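Local coordinates for twitching motility protein PilT (Aquifex aeolicus, PDB 2EYU) that probably hydrolyses ATP to drive retraction of type IV pili, and so twitching motility, as a P-loop motor protein, at residues H131-V143 with R155-R169. The protein carries 1 engineered substitution. Residues are numbered along the deposited sequence; the frame is centred on the assembly and turned at random.
Sequences HTNTAIDTIHRIV and RIVLSFILQGIISQR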
ATOM      1  N   HIS A 131       7.167  -6.033   1.325  1.00 25.97           N
ATOM      2  CA  HIS A 131       8.404  -5.389   1.771  1.00 18.99           C
ATOM      3  C   HIS A 131       9.164  -4.666   0.681  1.00 33.10           C
ATOM      4  O   HIS A 131      10.333  -4.265   0.839  1.00 30.64           O
ATOM      5  CB  HIS A 131       9.317  -6.459   2.400  1.00 24.38           C
ATOM      6  CG  HIS A 131       8.986  -6.686   3.847  1.00 24.05           C
ATOM      7  ND1 HIS A 131       8.726  -7.940   4.358  1.00 41.87           N
ATOM      8  CD2 HIS A 131       8.899  -5.843   4.898  1.00 37.28           C
ATOM      9  CE1 HIS A 131       8.478  -7.853   5.651  1.00 40.86           C
ATOM     10  NE2 HIS A 131       8.573  -6.589   6.011  1.00 35.50           N
ATOM     11  N   THR A 132       8.531  -4.452  -0.466  1.00 31.68           N
ATOM     12  CA  THR A 132       9.165  -3.695  -1.552  1.00 23.15           C
ATOM     13  C   THR A 132       9.302  -2.232  -1.199  1.00 23.73           C
ATOM     14  O   THR A 132       8.553  -1.693  -0.377  1.00 34.90           O
ATOM     15  CB  THR A 132       8.338  -3.825  -2.845  1.00 35.35           C
ATOM     16  OG1 THR A 132       6.981  -3.485  -2.526  1.00 24.46           O
ATOM     17  CG2 THR A 132       8.325  -5.255  -3.354  1.00 19.20           C
ATOM     18  N   ASN A 133      10.271  -1.561  -1.825  1.00 22.20           N
ATOM     19  CA  ASN A 133      10.579  -0.196  -1.403  1.00 24.40           C
ATOM     20  C   ASN A 133       9.900   0.869  -2.243  1.00 32.18           C
ATOM     21  O   ASN A 133       9.846   2.011  -1.789  1.00 33.89           O
ATOM     22  CB  ASN A 133      12.103   0.009  -1.430  1.00 40.84           C
ATOM     23  CG  ASN A 133      12.666  -0.061  -0.017  1.00 52.50           C
ATOM     24  OD1 ASN A 133      13.700   0.524   0.295  1.00 77.17           O
ATOM     25  ND2 ASN A 133      11.954  -0.790   0.839  1.00 43.00           N
ATOM     26  N   THR A 134       9.415   0.521  -3.428  1.00 29.27           N
ATOM     27  CA  THR A 134       8.932   1.527  -4.383  1.00 24.77           C
ATOM     28  C   THR A 134       7.646   1.103  -5.058  1.00 21.40           C
ATOM     29  O   THR A 134       7.312  -0.081  -5.106  1.00 22.58           O
ATOM     30  CB  THR A 134      10.070   1.728  -5.410  1.00 29.15           C
ATOM     31  OG1 THR A 134      11.000   2.674  -4.822  1.00 44.03           O
ATOM     32  CG2 THR A 134       9.632   2.328  -6.720  1.00 45.35           C
ATOM     33  N   ALA A 135       6.876   2.043  -5.588  1.00 24.71           N
ATOM     34  CA  ALA A 135       5.612   1.692  -6.222  1.00 34.32           C
ATOM     35  C   ALA A 135       5.891   0.765  -7.400  1.00 36.53           C
ATOM     36  O   ALA A 135       5.117  -0.158  -7.636  1.00 32.81           O
ATOM     37  CB  ALA A 135       4.863   2.944  -6.647  1.00 35.17           C
ATOM     38  N   ILE A 136       6.998   1.045  -8.085  1.00 27.87           N
ATOM     39  CA  ILE A 136       7.399   0.284  -9.254  1.00 26.04           C
ATOM     40  C   ILE A 136       7.867  -1.117  -8.883  1.00 34.06           C
ATOM     41  O   ILE A 136       7.533  -2.101  -9.550  1.00 26.56           O
ATOM     42  CB  ILE A 136       8.552   0.984  -9.995  1.00 19.57           C
ATOM     43  CG1 ILE A 136       8.241   2.400 -10.482  1.00 36.08           C
ATOM     44  CG2 ILE A 136       9.061   0.118 -11.138  1.00 24.60           C
ATOM     45  CD1 ILE A 136       9.479   3.265 -10.615  1.00 39.41           C
ATOM     46  N   ASP A 137       8.678  -1.237  -7.830  1.00 20.34           N
ATOM     47  CA  ASP A 137       9.162  -2.585  -7.492  1.00 23.88           C
ATOM     48  C   ASP A 137       7.991  -3.461  -7.068  1.00 12.11           C
ATOM     49  O   ASP A 137       7.993  -4.683  -7.190  1.00 14.34           O
ATOM     50  CB  ASP A 137      10.174  -2.578  -6.349  1.00 27.01           C
ATOM     51  CG  ASP A 137      11.274  -1.560  -6.516  1.00 38.69           C
ATOM     52  OD1 ASP A 137      11.813  -1.095  -5.487  1.00 57.85           O
ATOM     53  OD2 ASP A 137      11.596  -1.228  -7.675  1.00 51.38           O
ATOM     54  N   THR A 138       7.009  -2.761  -6.507  1.00 18.03           N
ATOM     55  CA  THR A 138       5.802  -3.396  -5.970  1.00 18.39           C
ATOM     56  C   THR A 138       5.059  -4.161  -7.054  1.00 19.01           C
ATOM     57  O   THR A 138       4.640  -5.299  -6.840  1.00 18.27           O
ATOM     58  CB  THR A 138       4.913  -2.331  -5.309  1.00 28.56           C
ATOM     59  OG1 THR A 138       5.551  -1.959  -4.068  1.00 19.52           O
ATOM     60  CG2 THR A 138       3.532  -2.878  -4.991  1.00 27.82           C
ATOM     61  N   ILE A 139       4.978  -3.478  -8.195  1.00 18.98           N
ATOM     62  CA  ILE A 139       4.295  -4.048  -9.363  1.00 24.29           C
ATOM     63  C   ILE A 139       5.062  -5.218  -9.932  1.00 24.11           C
ATOM     64  O   ILE A 139       4.512  -6.240 -10.318  1.00 30.60           O
ATOM     65  CB  ILE A 139       4.064  -2.968 -10.432  1.00 23.90           C
ATOM     66  CG1 ILE A 139       3.147  -1.875  -9.904  1.00 15.94           C
ATOM     67  CG2 ILE A 139       3.545  -3.590 -11.726  1.00 28.74           C
ATOM     68  CD1 ILE A 139       3.077  -0.627 -10.773  1.00 17.34           C
ATOM     69  N   HIS A 140       6.383  -5.089  -9.963  1.00 21.06           N
ATOM     70  CA  HIS A 140       7.222  -6.178 -10.452  1.00 20.50           C
ATOM     71  C   HIS A 140       7.224  -7.395  -9.550  1.00 23.48           C
ATOM     72  O   HIS A 140       7.260  -8.556  -9.981  1.00 19.41           O
ATOM     73  CB  HIS A 140       8.645  -5.616 -10.558  1.00 30.34           C
ATOM     74  CG  HIS A 140       8.851  -4.749 -11.761  1.00 34.36           C
ATOM     75  ND1 HIS A 140       8.526  -5.145 -13.040  1.00 40.80           N
ATOM     76  CD2 HIS A 140       9.366  -3.510 -11.881  1.00 37.40           C
ATOM     77  CE1 HIS A 140       8.826  -4.186 -13.895  1.00 36.02           C
ATOM     78  NE2 HIS A 140       9.335  -3.173 -13.207  1.00 27.23           N
ATOM     79  N   ARG A 141       7.203  -7.183  -8.231  1.00 20.61           N
ATOM     80  CA  ARG A 141       7.143  -8.328  -7.329  1.00 19.74           C
ATOM     81  C   ARG A 141       5.832  -9.075  -7.499  1.00 23.37           C
ATOM     82  O   ARG A 141       5.764 -10.305  -7.543  1.00 25.08           O
ATOM     83  CB  ARG A 141       7.292  -7.877  -5.874  1.00 32.45           C
ATOM     84  CG  ARG A 141       6.932  -8.938  -4.849  1.00 26.96           C
ATOM     85  CD  ARG A 141       8.131  -9.593  -4.207  1.00 36.90           C
ATOM     86  NE  ARG A 141       9.130  -8.690  -3.679  1.00 44.01           N
ATOM     87  CZ  ARG A 141       9.508  -8.497  -2.424  1.00 44.06           C
ATOM     88  NH1 ARG A 141       8.960  -9.165  -1.423  1.00 31.45           N
ATOM     89  NH2 ARG A 141      10.459  -7.608  -2.152  1.00 32.51           N
ATOM     90  N   ILE A 142       4.750  -8.298  -7.597  1.00 20.72           N
ATOM     91  CA  ILE A 142       3.439  -8.923  -7.734  1.00 28.14           C
ATOM     92  C   ILE A 142       3.409  -9.736  -9.023  1.00 28.09           C
ATOM     93  O   ILE A 142       3.047 -10.907  -9.001  1.00 42.96           O
ATOM     94  CB  ILE A 142       2.290  -7.909  -7.717  1.00 25.61           C
ATOM     95  CG1 ILE A 142       2.007  -7.324  -6.329  1.00 30.42           C
ATOM     96  CG2 ILE A 142       1.026  -8.545  -8.296  1.00 17.79           C
ATOM     97  CD1 ILE A 142       1.839  -8.437  -5.303  1.00 20.31           C
ATOM     98  N   VAL A 143       3.806  -9.133 -10.144  1.00 17.45           N
ATOM     99  CA  VAL A 143       3.695  -9.861 -11.403  1.00 21.20           C
ATOM    100  C   VAL A 143       4.697 -11.000 -11.529  1.00 29.57           C
ATOM    101  O   VAL A 143       4.355 -12.108 -11.950  1.00 30.26           O
ATOM    102  CB  VAL A 143       3.902  -8.878 -12.578  1.00 25.30           C
ATOM    103  CG1 VAL A 143       4.074  -9.652 -13.879  1.00 31.94           C
ATOM    104  CG2 VAL A 143       2.738  -7.908 -12.621  1.00 24.03           C
ATOM    105  N   ARG A 155      -0.547  -8.759 -15.097  1.00 16.04           N
ATOM    106  CA  ARG A 155      -0.314  -7.318 -15.267  1.00 22.65           C
ATOM    107  C   ARG A 155      -1.609  -6.571 -15.578  1.00 27.67           C
ATOM    108  O   ARG A 155      -1.899  -5.515 -15.012  1.00 19.12           O
ATOM    109  CB  ARG A 155       0.724  -7.055 -16.348  1.00 25.39           C
ATOM    110  CG  ARG A 155       1.290  -5.646 -16.375  1.00 26.14           C
ATOM    111  CD  ARG A 155       2.214  -5.436 -17.563  1.00 21.75           C
ATOM    112  NE  ARG A 155       2.463  -6.655 -18.317  1.00 40.41           N
ATOM    113  CZ  ARG A 155       3.403  -7.571 -18.194  1.00 43.84           C
ATOM    114  NH1 ARG A 155       4.342  -7.494 -17.261  1.00 62.26           N
ATOM    115  NH2 ARG A 155       3.421  -8.614 -19.021  1.00 69.66           N
ATOM    116  N   ILE A 156      -2.428  -7.101 -16.473  1.00 24.14           N
ATOM    117  CA  ILE A 156      -3.643  -6.375 -16.888  1.00 20.82           C
ATOM    118  C   ILE A 156      -4.754  -6.495 -15.856  1.00 14.04           C
ATOM    119  O   ILE A 156      -5.576  -5.585 -15.753  1.00 27.37           O
ATOM    120  CB  ILE A 156      -4.083  -6.861 -18.284  1.00 16.41           C
ATOM    121  CG1 ILE A 156      -3.153  -6.390 -19.403  1.00 18.82           C
ATOM    122  CG2 ILE A 156      -5.540  -6.468 -18.552  1.00 24.54           C
ATOM    123  CD1 ILE A 156      -2.775  -7.418 -20.435  1.00 25.70           C
ATOM    124  N   VAL A 157      -4.843  -7.544 -15.057  1.00 25.92           N
ATOM    125  CA  VAL A 157      -5.761  -7.554 -13.906  1.00 23.32           C
ATOM    126  C   VAL A 157      -5.436  -6.403 -12.973  1.00 23.72           C
ATOM    127  O   VAL A 157      -6.303  -5.654 -12.526  1.00 25.66           O
ATOM    128  CB  VAL A 157      -5.659  -8.878 -13.124  1.00 18.17           C
ATOM    129  CG1 VAL A 157      -6.417  -8.831 -11.809  1.00 14.52           C
ATOM    130  CG2 VAL A 157      -6.168 -10.056 -13.955  1.00 16.63           C
ATOM    131  N   LEU A 158      -4.143  -6.232 -12.644  1.00 16.26           N
ATOM    132  CA  LEU A 158      -3.764  -5.137 -11.777  1.00 17.93           C
ATOM    133  C   LEU A 158      -4.211  -3.809 -12.386  1.00 18.26           C
ATOM    134  O   LEU A 158      -4.673  -2.941 -11.659  1.00 19.55           O
ATOM    135  CB  LEU A 158      -2.252  -5.061 -11.565  1.00 21.78           C
ATOM    136  CG  LEU A 158      -1.622  -5.751 -10.363  1.00 30.38           C
ATOM    137  CD1 LEU A 158      -0.102  -5.725 -10.493  1.00 18.57           C
ATOM    138  CD2 LEU A 158      -2.068  -5.115  -9.047  1.00 19.53           C
ATOM    139  N   SER A 159      -4.042  -3.691 -13.713  1.00 22.07           N
ATOM    140  CA  SER A 159      -4.370  -2.400 -14.315  1.00 15.62           C
ATOM    141  C   SER A 159      -5.821  -2.020 -14.076  1.00 12.06           C
ATOM    142  O   SER A 159      -6.141  -0.824 -14.089  1.00 20.91           O
ATOM    143  CB  SER A 159      -4.039  -2.400 -15.813  1.00 16.20           C
ATOM    144  OG  SER A 159      -5.055  -3.043 -16.583  1.00 22.06           O
ATOM    145  N   PHE A 160      -6.703  -3.006 -13.879  1.00 12.20           N
ATOM    146  CA  PHE A 160      -8.115  -2.697 -13.642  1.00 11.80           C
ATOM    147  C   PHE A 160      -8.501  -2.717 -12.168  1.00 24.48           C
ATOM    148  O   PHE A 160      -9.509  -2.139 -11.759  1.00 27.15           O
ATOM    149  CB  PHE A 160      -9.015  -3.716 -14.316  1.00 20.17           C
ATOM    150  CG  PHE A 160      -9.115  -3.635 -15.828  1.00 10.70           C
ATOM    151  CD1 PHE A 160     -10.052  -2.799 -16.410  1.00 23.98           C
ATOM    152  CD2 PHE A 160      -8.262  -4.405 -16.587  1.00 10.82           C
ATOM    153  CE1 PHE A 160     -10.113  -2.762 -17.797  1.00 26.19           C
ATOM    154  CE2 PHE A 160      -8.336  -4.372 -17.970  1.00 19.52           C
ATOM    155  CZ  PHE A 160      -9.271  -3.540 -18.556  1.00 21.31           C
ATOM    156  N   ILE A 161      -7.740  -3.423 -11.332  1.00 16.14           N
ATOM    157  CA  ILE A 161      -8.249  -3.603  -9.966  1.00 14.43           C
ATOM    158  C   ILE A 161      -7.365  -2.902  -8.928  1.00 17.06           C
ATOM    159  O   ILE A 161      -7.890  -2.708  -7.822  1.00 15.87           O
ATOM    160  CB  ILE A 161      -8.394  -5.086  -9.612  1.00 22.28           C
ATOM    161  CG1 ILE A 161      -7.057  -5.817  -9.420  1.00 34.65           C
ATOM    162  CG2 ILE A 161      -9.231  -5.811 -10.661  1.00 27.85           C
ATOM    163  CD1 ILE A 161      -7.151  -7.034  -8.518  1.00 26.72           C
ATOM    164  N   LEU A 162      -6.147  -2.532  -9.275  1.00 19.20           N
ATOM    165  CA  LEU A 162      -5.260  -1.761  -8.402  1.00 24.06           C
ATOM    166  C   LEU A 162      -5.869  -0.420  -8.036  1.00 23.67           C
ATOM    167  O   LEU A 162      -6.247   0.376  -8.901  1.00 18.90           O
ATOM    168  CB  LEU A 162      -3.883  -1.564  -9.060  1.00 22.98           C
ATOM    169  CG  LEU A 162      -2.802  -0.921  -8.184  1.00 25.39           C
ATOM    170  CD1 LEU A 162      -2.582  -1.680  -6.878  1.00 25.88           C
ATOM    171  CD2 LEU A 162      -1.496  -0.817  -8.957  1.00 13.25           C
ATOM    172  N   GLN A 163      -5.984  -0.137  -6.744  1.00 15.87           N
ATOM    173  CA  GLN A 163      -6.609   1.092  -6.260  1.00 17.61           C
ATOM    174  C   GLN A 163      -5.570   2.091  -5.784  1.00 16.37           C
ATOM    175  O   GLN A 163      -5.667   3.309  -5.896  1.00 13.22           O
ATOM    176  CB  GLN A 163      -7.550   0.746  -5.097  1.00 27.61           C
ATOM    177  CG  GLN A 163      -8.747  -0.065  -5.618  1.00 31.03           C
ATOM    178  CD  GLN A 163      -9.170   0.476  -6.977  1.00 44.48           C
ATOM    179  OE1 GLN A 163      -9.748   1.558  -7.051  1.00 39.37           O
ATOM    180  NE2 GLN A 163      -8.863  -0.268  -8.033  1.00 54.43           N
ATOM    181  N   GLY A 164      -4.491   1.534  -5.216  1.00 12.13           N
ATOM    182  CA  GLY A 164      -3.495   2.519  -4.724  1.00  9.52           C
ATOM    183  C   GLY A 164      -2.309   1.749  -4.174  1.00 13.49           C
ATOM    184  O   GLY A 164      -2.455   0.652  -3.626  1.00 12.46           O
ATOM    185  N   ILE A 165      -1.115   2.323  -4.272  1.00 24.53           N
ATOM    186  CA  ILE A 165      -0.061   1.661  -3.488  1.00 26.54           C
ATOM    187  C   ILE A 165       0.752   2.775  -2.810  1.00 25.24           C
ATOM    188  O   ILE A 165       1.070   3.737  -3.495  1.00 18.02           O
ATOM    189  CB  ILE A 165       0.847   0.705  -4.264  1.00 26.54           C
ATOM    190  CG1 ILE A 165       2.286   1.210  -4.365  1.00 33.25           C
ATOM    191  CG2 ILE A 165       0.287   0.332  -5.630  1.00 14.89           C
ATOM    192  CD1 ILE A 165       3.220   0.546  -3.386  1.00 35.31           C
ATOM    193  N   ILE A 166       0.991   2.580  -1.515  1.00 14.61           N
ATOM    194  CA  ILE A 166       1.766   3.486  -0.689  1.00 13.24           C
ATOM    195  C   ILE A 166       3.092   2.831  -0.304  1.00 13.15           C
ATOM    196  O   ILE A 166       3.006   1.755   0.300  1.00 24.58           O
ATOM    197  CB  ILE A 166       1.027   3.785   0.634  1.00 20.43           C
ATOM    198  CG1 ILE A 166      -0.472   4.067   0.486  1.00 40.51           C
ATOM    199  CG2 ILE A 166       1.725   4.919   1.380  1.00 36.61           C
ATOM    200  CD1 ILE A 166      -1.064   4.644   1.752  1.00 38.90           C
ATOM    201  N   SER A 167       4.212   3.445  -0.636  1.00 16.02           N
ATOM    202  CA  SER A 167       5.542   2.986  -0.247  1.00 16.43           C
ATOM    203  C   SER A 167       6.022   3.846   0.922  1.00 23.44           C
ATOM    204  O   SER A 167       6.171   5.043   0.731  1.00 23.64           O
ATOM    205  CB  SER A 167       6.508   3.115  -1.413  1.00 25.30           C
ATOM    206  OG  SER A 167       6.814   1.875  -2.012  1.00 36.84           O
ATOM    207  N   GLN A 168       6.257   3.330   2.127  1.00 26.97           N
ATOM    208  CA  GLN A 168       6.568   4.217   3.246  1.00 16.11           C
ATOM    209  C   GLN A 168       7.974   4.008   3.797  1.00 21.73           C
ATOM    210  O   GLN A 168       8.501   2.913   3.734  1.00 16.41           O
ATOM    211  CB  GLN A 168       5.615   4.007   4.425  1.00 22.94           C
ATOM    212  CG  GLN A 168       4.228   4.625   4.331  1.00 37.22           C
ATOM    213  CD  GLN A 168       3.261   3.891   5.266  1.00 11.94           C
ATOM    214  OE1 GLN A 168       3.640   3.678   6.421  1.00 35.20           O
ATOM    215  NE2 GLN A 168       2.118   3.484   4.757  1.00 44.50           N
ATOM    216  N   ARG A 169       8.511   5.081   4.362  1.00 27.86           N
ATOM    217  CA  ARG A 169       9.698   5.014   5.197  1.00 27.48           C
ATOM    218  C   ARG A 169       9.540   6.041   6.323  1.00 24.55           C
ATOM    219  O   ARG A 169       8.970   7.112   6.107  1.00 20.83           O
ATOM    220  CB  ARG A 169      10.971   5.267   4.407  1.00 31.44           C
ATOM    221  CG  ARG A 169      12.223   4.702   5.065  1.00 39.28           C
ATOM    222  CD  ARG A 169      13.443   4.932   4.185  1.00 43.78           C
ATOM    223  NE  ARG A 169      13.668   3.799   3.287  1.00 47.55           N
ATOM    224  CZ  ARG A 169      14.851   3.238   3.065  1.00 44.34           C
ATOM    225  NH1 ARG A 169      15.937   3.698   3.673  1.00 62.47           N
ATOM    226  NH2 ARG A 169      14.944   2.213   2.232  1.00 53.29           N
TER
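Asn133 meets the guanidinium of Arg169 at its edge, with the amide and guanidinium planes 76° apart. NH2 of Arg169 donates to OD1 of Asn133 at 2.9 Å. The oxygen lies in the guanidinium plane, but the N-H...O angle of 137° makes the bond bent. At the other end of the contact, Val143 CG1 approaches the Arg155 guanidinium obliquely, 4.0 Å from NH1. Ser167 OG lies 3.0 Å from Asn133 O, a weak hydrogen bond; its stronger partner is the hydroxyl of Thr31, in strand 26-31.

Ile165 CD1 meets Thr138 tip to tip, 3.5 Å from OG1 and close to CG2. With OG1 anti to its carbonyl carbon (chi1 -73°), Thr138 keeps the hydroxyl beside its own N and bonds to Thr134 O at 2.8 Å. Thr132 OG1 donates to the same hydroxyl. Thr138 OG1 and N reach Thr134 O from opposite faces of its plane. A valine here would probably leave the Thr132 hydroxyl without its acceptor and Thr134 O with the backbone N-H as its remaining donor of the two. Ile165 CG1 also packs 3.9 Å from Ala135 CB. Further along, Leu158 CD1 sits 3.7 Å from Ile142 CG2.

Helix 135-143 thus packs across strand 162-169 and against helix 155-161. Asn133 also touches Pro33 in the probable Walker A loop. The arrangement is a helix packed on the central beta-sheet of an alpha/beta P-loop NTPase core.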